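Local coordinates for SPT6 (Antonospora locustae, PDB 2XP1), which is a transcription elongation factor whose tandem SH2 domains, the part described here, enable its interaction with RNA polymerase II, at residues F36-G41 and C47-K52; Y28-T33 and D56-M61. One frame throughout, in Å; residues are numbered along the deposited sequence.

Interaction 1 of 2, residues F36-G41 and C47-K52; sequences FLIRKG and CVLVIK. With SO4 (sulfate ion), chain B.
Arg39 and Val48 meet as an antiparallel hydrogen-bonded pair and send their side chains the same way, so that the guanidinium lies flat over the valine, with Val48 CB 3.8 Å above its plane. CG of Arg39 takes the position between backbone N and carbonyl carbon (chi1 63°), and from there the extended chain passes at about a right angle over Val50 CG2. Beneath it the strands are closely joined: Arg39 N reaches Val48 O at 2.7 Å, and the bond from Val50 N to Leu37 O, 2.9 Å long, is almost straight at 176°. Leu37 CD1 adds an apolar contact 3.9 Å from Val50 CG2 on the face shared with Arg39, against which helix 22-31 packs. The other face carries Phe36, Ile38, Leu49 and Ile51, the first three touching helix 80-100; here the Phe36 ring brings CD1 to 4.1 Å from Leu49 CD1.

The hairpin belongs to the central sheet of an SH2 domain, and Arg39, within the sequence FLIRKG, corresponds to the arginine of the FLVR motif that grips phosphotyrosine. A sulfate, probably from the crystallisation liquor, lies at the edge of its guanidinium, consistent with a phosphate mimic. Arg39 NH2 donates to sulfate O1 at 2.7 Å and 168°, while NH1 reaches O2 at 3.2 Å and bonds only weakly to O1. Ser42 OG and Tyr46 OH add further hydrogen bonds to the anion. NH2 also bonds to His60 ND1, on the side away from the sulfate, which probably helps fix the group's rotation.

The solvent side is looser: Lys40 points away from the partner strand and is partly exposed, whereas Cys47 SG packs 3.5 Å from Ile38 CG2.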
loop_
_atom_site.group_PDB
_atom_site.type_symbol
_atom_site.label_atom_id
_atom_site.label_comp_id
_atom_site.label_asym_id
_atom_site.label_seq_id
_atom_site.Cartn_x
_atom_site.Cartn_y
_atom_site.Cartn_z
ATOM N N PHE A 36 -7.463 -20.968 4.366
ATOM C CA PHE A 36 -6.001 -20.780 4.301
ATOM C C PHE A 36 -5.279 -21.632 5.339
ATOM O O PHE A 36 -5.874 -22.141 6.272
ATOM C CB PHE A 36 -5.647 -19.314 4.553
ATOM C CG PHE A 36 -5.866 -18.898 5.963
ATOM C CD1 PHE A 36 -4.834 -18.980 6.879
ATOM C CD2 PHE A 36 -7.109 -18.441 6.375
ATOM C CE1 PHE A 36 -5.022 -18.605 8.208
ATOM C CE2 PHE A 36 -7.322 -18.068 7.693
ATOM C CZ PHE A 36 -6.270 -18.153 8.621
ATOM N N LEU A 37 -3.983 -21.790 5.178
ATOM C CA LEU A 37 -3.187 -22.483 6.202
ATOM C C LEU A 37 -1.827 -21.947 5.948
ATOM O O LEU A 37 -1.649 -21.184 5.011
ATOM C CB LEU A 37 -3.202 -24.011 6.004
ATOM C CG LEU A 37 -2.896 -24.560 4.602
ATOM C CD1 LEU A 37 -1.433 -24.547 4.350
ATOM C CD2 LEU A 37 -3.480 -26.015 4.404
ATOM N N ILE A 38 -0.879 -22.325 6.776
ATOM C CA ILE A 38 0.508 -21.981 6.563
ATOM C C ILE A 38 1.204 -23.303 6.429
ATOM O O ILE A 38 0.960 -24.206 7.230
ATOM C CB ILE A 38 1.007 -21.246 7.779
ATOM C CG1 ILE A 38 0.326 -19.879 7.831
ATOM C CG2 ILE A 38 2.518 -21.202 7.866
ATOM C CD1 ILE A 38 0.497 -19.248 9.130
ATOM N N ARG A 39 2.021 -23.449 5.399
ATOM C CA ARG A 39 2.689 -24.715 5.154
ATOM C C ARG A 39 4.185 -24.540 5.315
ATOM O O ARG A 39 4.640 -23.413 5.502
ATOM C CB ARG A 39 2.379 -25.224 3.758
ATOM C CG ARG A 39 2.865 -24.334 2.604
ATOM C CD ARG A 39 2.746 -25.081 1.263
ATOM N NE ARG A 39 3.062 -24.199 0.140
ATOM C CZ ARG A 39 4.296 -23.954 -0.306
ATOM N NH1 ARG A 39 5.376 -24.562 0.257
ATOM N NH2 ARG A 39 4.456 -23.118 -1.330
ATOM N N LYS A 40 4.926 -25.649 5.246
ATOM C CA LYS A 40 6.403 -25.676 5.303
ATOM C C LYS A 40 6.991 -25.084 4.015
ATOM O O LYS A 40 6.398 -25.247 2.955
ATOM C CB LYS A 40 6.878 -27.131 5.523
ATOM C CG LYS A 40 8.243 -27.470 4.936
ATOM C CD LYS A 40 8.396 -28.986 4.530
ATOM C CE LYS A 40 8.845 -29.174 3.042
ATOM N NZ LYS A 40 10.339 -29.312 2.794
ATOM N N GLY A 41 8.116 -24.377 4.102
ATOM C CA GLY A 41 8.867 -23.940 2.909
ATOM C C GLY A 41 9.941 -24.959 2.531
ATOM O O GLY A 41 10.447 -25.680 3.405
ATOM N N CYS A 47 8.020 -19.920 6.238
ATOM C CA CYS A 47 6.894 -20.768 5.919
ATOM C C CYS A 47 6.100 -20.061 4.817
ATOM O O CYS A 47 6.488 -18.989 4.354
ATOM C CB CYS A 47 6.028 -21.021 7.141
ATOM S SG CYS A 47 5.591 -19.521 8.022
ATOM N N VAL A 48 5.006 -20.673 4.382
ATOM C CA VAL A 48 4.265 -20.131 3.274
ATOM C C VAL A 48 2.785 -20.160 3.593
ATOM O O VAL A 48 2.221 -21.191 3.990
ATOM C CB VAL A 48 4.502 -20.887 1.952
ATOM C CG1 VAL A 48 3.728 -20.187 0.847
ATOM C CG2 VAL A 48 5.969 -20.941 1.582
ATOM N N LEU A 49 2.176 -18.996 3.429
ATOM C CA LEU A 49 0.761 -18.805 3.616
ATOM C C LEU A 49 0.130 -19.268 2.318
ATOM O O LEU A 49 0.577 -18.870 1.248
ATOM C CB LEU A 49 0.499 -17.305 3.811
ATOM C CG LEU A 49 -0.925 -16.780 3.739
ATOM C CD1 LEU A 49 -1.676 -17.315 4.930
ATOM C CD2 LEU A 49 -0.922 -15.232 3.766
ATOM N N VAL A 50 -0.883 -20.124 2.424
ATOM C CA VAL A 50 -1.619 -20.600 1.269
ATOM C C VAL A 50 -3.058 -20.166 1.550
ATOM O O VAL A 50 -3.633 -20.527 2.575
ATOM C CB VAL A 50 -1.528 -22.151 1.102
ATOM C CG1 VAL A 50 -2.151 -22.624 -0.244
ATOM C CG2 VAL A 50 -0.066 -22.653 1.201
ATOM N N ILE A 51 -3.600 -19.347 0.640
ATOM C CA ILE A 51 -4.994 -18.909 0.643
ATOM C C ILE A 51 -5.724 -19.509 -0.571
ATOM O O ILE A 51 -5.265 -19.363 -1.711
ATOM C CB ILE A 51 -5.097 -17.386 0.555
ATOM C CG1 ILE A 51 -4.229 -16.697 1.639
ATOM C CG2 ILE A 51 -6.506 -16.956 0.718
ATOM C CD1 ILE A 51 -4.133 -15.163 1.489
ATOM N N LYS A 52 -6.839 -20.190 -0.333
ATOM C CA LYS A 52 -7.664 -20.756 -1.397
ATOM C C LYS A 52 -8.546 -19.639 -1.970
ATOM O O LYS A 52 -9.408 -19.105 -1.277
ATOM C CB LYS A 52 -8.536 -21.881 -0.807
ATOM C CG LYS A 52 -9.780 -22.245 -1.608
ATOM C CD LYS A 52 -10.500 -23.507 -1.074
ATOM C CE LYS A 52 -11.290 -23.242 0.215
ATOM N NZ LYS A 52 -11.727 -24.547 0.888
HETATM S S SO4 B . 8.373 -23.190 -1.711
HETATM O O1 SO4 B . 7.038 -22.642 -1.925
HETATM O O2 SO4 B . 8.429 -24.100 -0.589
HETATM O O3 SO4 B . 9.247 -22.050 -1.454
HETATM O O4 SO4 B . 8.848 -23.915 -2.881
#

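Interaction 2 of 2, residues Y28-T33 and D56-M61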
loop_
_atom_site.group_PDB
_atom_site.type_symbol
_atom_site.label_atom_id
_atom_site.label_comp_id
_atom_site.label_asym_id
_atom_site.label_seq_id
_atom_site.Cartn_x
_atom_site.Cartn_y
_atom_site.Cartn_z
ATOM N N TYR A 28 -5.646 -30.481 0.756
ATOM C CA TYR A 28 -6.299 -30.322 2.021
ATOM C C TYR A 28 -7.283 -29.176 1.942
ATOM O O TYR A 28 -8.392 -29.287 2.456
ATOM C CB TYR A 28 -5.280 -30.066 3.109
ATOM C CG TYR A 28 -5.900 -29.670 4.422
ATOM C CD1 TYR A 28 -6.365 -30.644 5.335
ATOM C CD2 TYR A 28 -6.027 -28.330 4.761
ATOM C CE1 TYR A 28 -6.936 -30.266 6.557
ATOM C CE2 TYR A 28 -6.591 -27.939 5.966
ATOM C CZ TYR A 28 -7.034 -28.910 6.865
ATOM O OH TYR A 28 -7.585 -28.486 8.043
ATOM N N LEU A 29 -6.887 -28.084 1.299
ATOM C CA LEU A 29 -7.781 -26.956 1.159
ATOM C C LEU A 29 -8.942 -27.256 0.197
ATOM O O LEU A 29 -10.032 -26.708 0.365
ATOM C CB LEU A 29 -7.023 -25.681 0.740
ATOM C CG LEU A 29 -5.988 -25.063 1.706
ATOM C CD1 LEU A 29 -5.269 -23.851 1.131
ATOM C CD2 LEU A 29 -6.604 -24.662 3.042
ATOM N N ARG A 30 -8.710 -28.077 -0.830
ATOM C CA ARG A 30 -9.773 -28.389 -1.806
ATOM C C ARG A 30 -10.986 -28.947 -1.063
ATOM O O ARG A 30 -12.120 -28.545 -1.336
ATOM C CB ARG A 30 -9.334 -29.413 -2.880
ATOM C CG ARG A 30 -8.766 -28.829 -4.185
ATOM C CD ARG A 30 -8.123 -29.917 -5.084
ATOM N NE ARG A 30 -7.051 -29.368 -5.934
ATOM C CZ ARG A 30 -5.762 -29.726 -5.889
ATOM N NH1 ARG A 30 -5.347 -30.664 -5.043
ATOM N NH2 ARG A 30 -4.872 -29.145 -6.692
ATOM N N SER A 31 -10.728 -29.835 -0.104
ATOM C CA SER A 31 -11.784 -30.580 0.573
ATOM C C SER A 31 -12.031 -30.173 2.040
ATOM O O SER A 31 -12.796 -30.827 2.752
ATOM C CB SER A 31 -11.514 -32.087 0.434
ATOM O OG SER A 31 -10.168 -32.371 0.794
ATOM N N SER A 32 -11.408 -29.077 2.477
ATOM C CA SER A 32 -11.656 -28.500 3.817
ATOM C C SER A 32 -12.631 -27.314 3.676
ATOM O O SER A 32 -12.799 -26.774 2.585
ATOM C CB SER A 32 -10.321 -28.050 4.453
ATOM O OG SER A 32 -10.456 -27.481 5.747
ATOM N N THR A 33 -13.296 -26.935 4.767
ATOM C CA THR A 33 -13.995 -25.633 4.808
ATOM C C THR A 33 -12.980 -24.484 4.985
ATOM O O THR A 33 -13.291 -23.332 4.669
ATOM C CB THR A 33 -15.096 -25.546 5.941
ATOM O OG1 THR A 33 -14.569 -26.005 7.199
ATOM C CG2 THR A 33 -16.333 -26.344 5.581
ATOM N N ASP A 56 -9.692 -24.253 -7.568
ATOM C CA ASP A 56 -8.444 -24.545 -8.243
ATOM C C ASP A 56 -7.561 -23.324 -8.299
ATOM O O ASP A 56 -6.641 -23.285 -9.101
ATOM C CB ASP A 56 -8.688 -25.076 -9.659
ATOM C CG ASP A 56 -9.295 -24.040 -10.571
ATOM O OD1 ASP A 56 -9.948 -23.096 -10.063
ATOM O OD2 ASP A 56 -9.132 -24.180 -11.800
ATOM N N VAL A 57 -7.818 -22.328 -7.452
ATOM C CA VAL A 57 -6.923 -21.160 -7.371
ATOM C C VAL A 57 -6.331 -21.010 -5.997
ATOM O O VAL A 57 -7.042 -20.746 -5.025
ATOM C CB VAL A 57 -7.612 -19.868 -7.792
ATOM C CG1 VAL A 57 -6.600 -18.709 -7.790
ATOM C CG2 VAL A 57 -8.257 -20.041 -9.190
ATOM N N PHE A 58 -5.022 -21.170 -5.904
ATOM C CA PHE A 58 -4.361 -21.028 -4.616
ATOM C C PHE A 58 -3.252 -19.975 -4.641
ATOM O O PHE A 58 -2.475 -19.912 -5.590
ATOM C CB PHE A 58 -3.857 -22.393 -4.133
ATOM C CG PHE A 58 -4.954 -23.397 -3.985
ATOM C CD1 PHE A 58 -5.320 -24.196 -5.054
ATOM C CD2 PHE A 58 -5.651 -23.526 -2.786
ATOM C CE1 PHE A 58 -6.362 -25.108 -4.942
ATOM C CE2 PHE A 58 -6.704 -24.430 -2.671
ATOM C CZ PHE A 58 -7.052 -25.226 -3.743
ATOM N N VAL A 59 -3.188 -19.136 -3.614
ATOM C CA VAL A 59 -2.126 -18.169 -3.554
ATOM C C VAL A 59 -1.181 -18.587 -2.435
ATOM O O VAL A 59 -1.623 -18.832 -1.294
ATOM C CB VAL A 59 -2.697 -16.783 -3.276
ATOM C CG1 VAL A 59 -1.619 -15.842 -2.883
ATOM C CG2 VAL A 59 -3.386 -16.258 -4.534
ATOM N N HIS A 60 0.104 -18.693 -2.777
ATOM C CA HIS A 60 1.180 -19.048 -1.862
ATOM C C HIS A 60 2.057 -17.829 -1.600
ATOM O O HIS A 60 2.726 -17.359 -2.533
ATOM C CB HIS A 60 2.013 -20.125 -2.545
ATOM C CG HIS A 60 1.269 -21.410 -2.721
ATOM N ND1 HIS A 60 1.537 -22.530 -1.971
ATOM C CD2 HIS A 60 0.207 -21.724 -3.498
ATOM C CE1 HIS A 60 0.709 -23.500 -2.317
ATOM N NE2 HIS A 60 -0.109 -23.037 -3.246
ATOM N N MET A 61 2.083 -17.323 -0.363
ATOM C CA MET A 61 2.935 -16.186 -0.028
ATOM C C MET A 61 4.022 -16.503 0.984
ATOM O O MET A 61 3.715 -16.852 2.097
ATOM C CB MET A 61 2.090 -15.061 0.548
ATOM C CG MET A 61 1.171 -14.472 -0.461
ATOM S SD MET A 61 0.186 -13.246 0.362
ATOM C CE MET A 61 -1.382 -13.713 -0.295
#
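The Phe58 ring receives Arg30 at its edge, near the ring plane, where Arg30 CG lies 4.0 Å from Phe58 CZ. This closest touch comes from the aliphatic part of the arginine; the two side chains cross at about a right angle, and ring and guanidinium planes stand 80° apart. Leu29 approaches the same ring obliquely: its CB sits 3.6 Å from Phe58 CE2, and its CD1 reaches Phe58 CD2 at 3.9 Å as the two side chains slide past each other in opposite directions. With CG beside the backbone N and anti to the carbonyl carbon (chi1 -59°), the ring of Phe58 spans the distance from strand 57-65 to Leu29 and Arg30 of helix 22-31.

A helix on each side of a central sheet is the SH2 fold, and helix 22-31 is one of the two. No hydrogen bond crosses between the two segments, and strand 46-52 adds Val50 against Leu29 and Lys52 against Phe58. An alanine in place of Phe58 would probably open a gap between helix and strand, leaving Leu29 without its aromatic partner and the aliphatic part of Arg30 without support. Arg30 is exposed, and its guanidinium makes a weak hydrogen bond from NH1 to Asn27 OD1 and a long, weak ion pair from NH2 to Glu26 OE1.

Overall arrangement
Both interactions belong to one SH2 fold, their centres about 9 Å apart on the same side of the chain's centre. In sequence, interaction 1 is nested within the loop closed by interaction 2: helix 22-31 leads into strand 36-40, strand 46-52 returns, and strand 57-65 follows as its neighbour in the same sheet. Interaction 1 thus pairs two strands within the sheet, while interaction 2 seats the helix on one face. Direct links tie them together, including the backbone hydrogen bond between Leu49 O and Met61 N and the hydrogen bond from Lys52 NZ to Leu29 O. Strand 57-65 also supplies His60, which connects the anion-binding Arg39 to Glu26 of the helix.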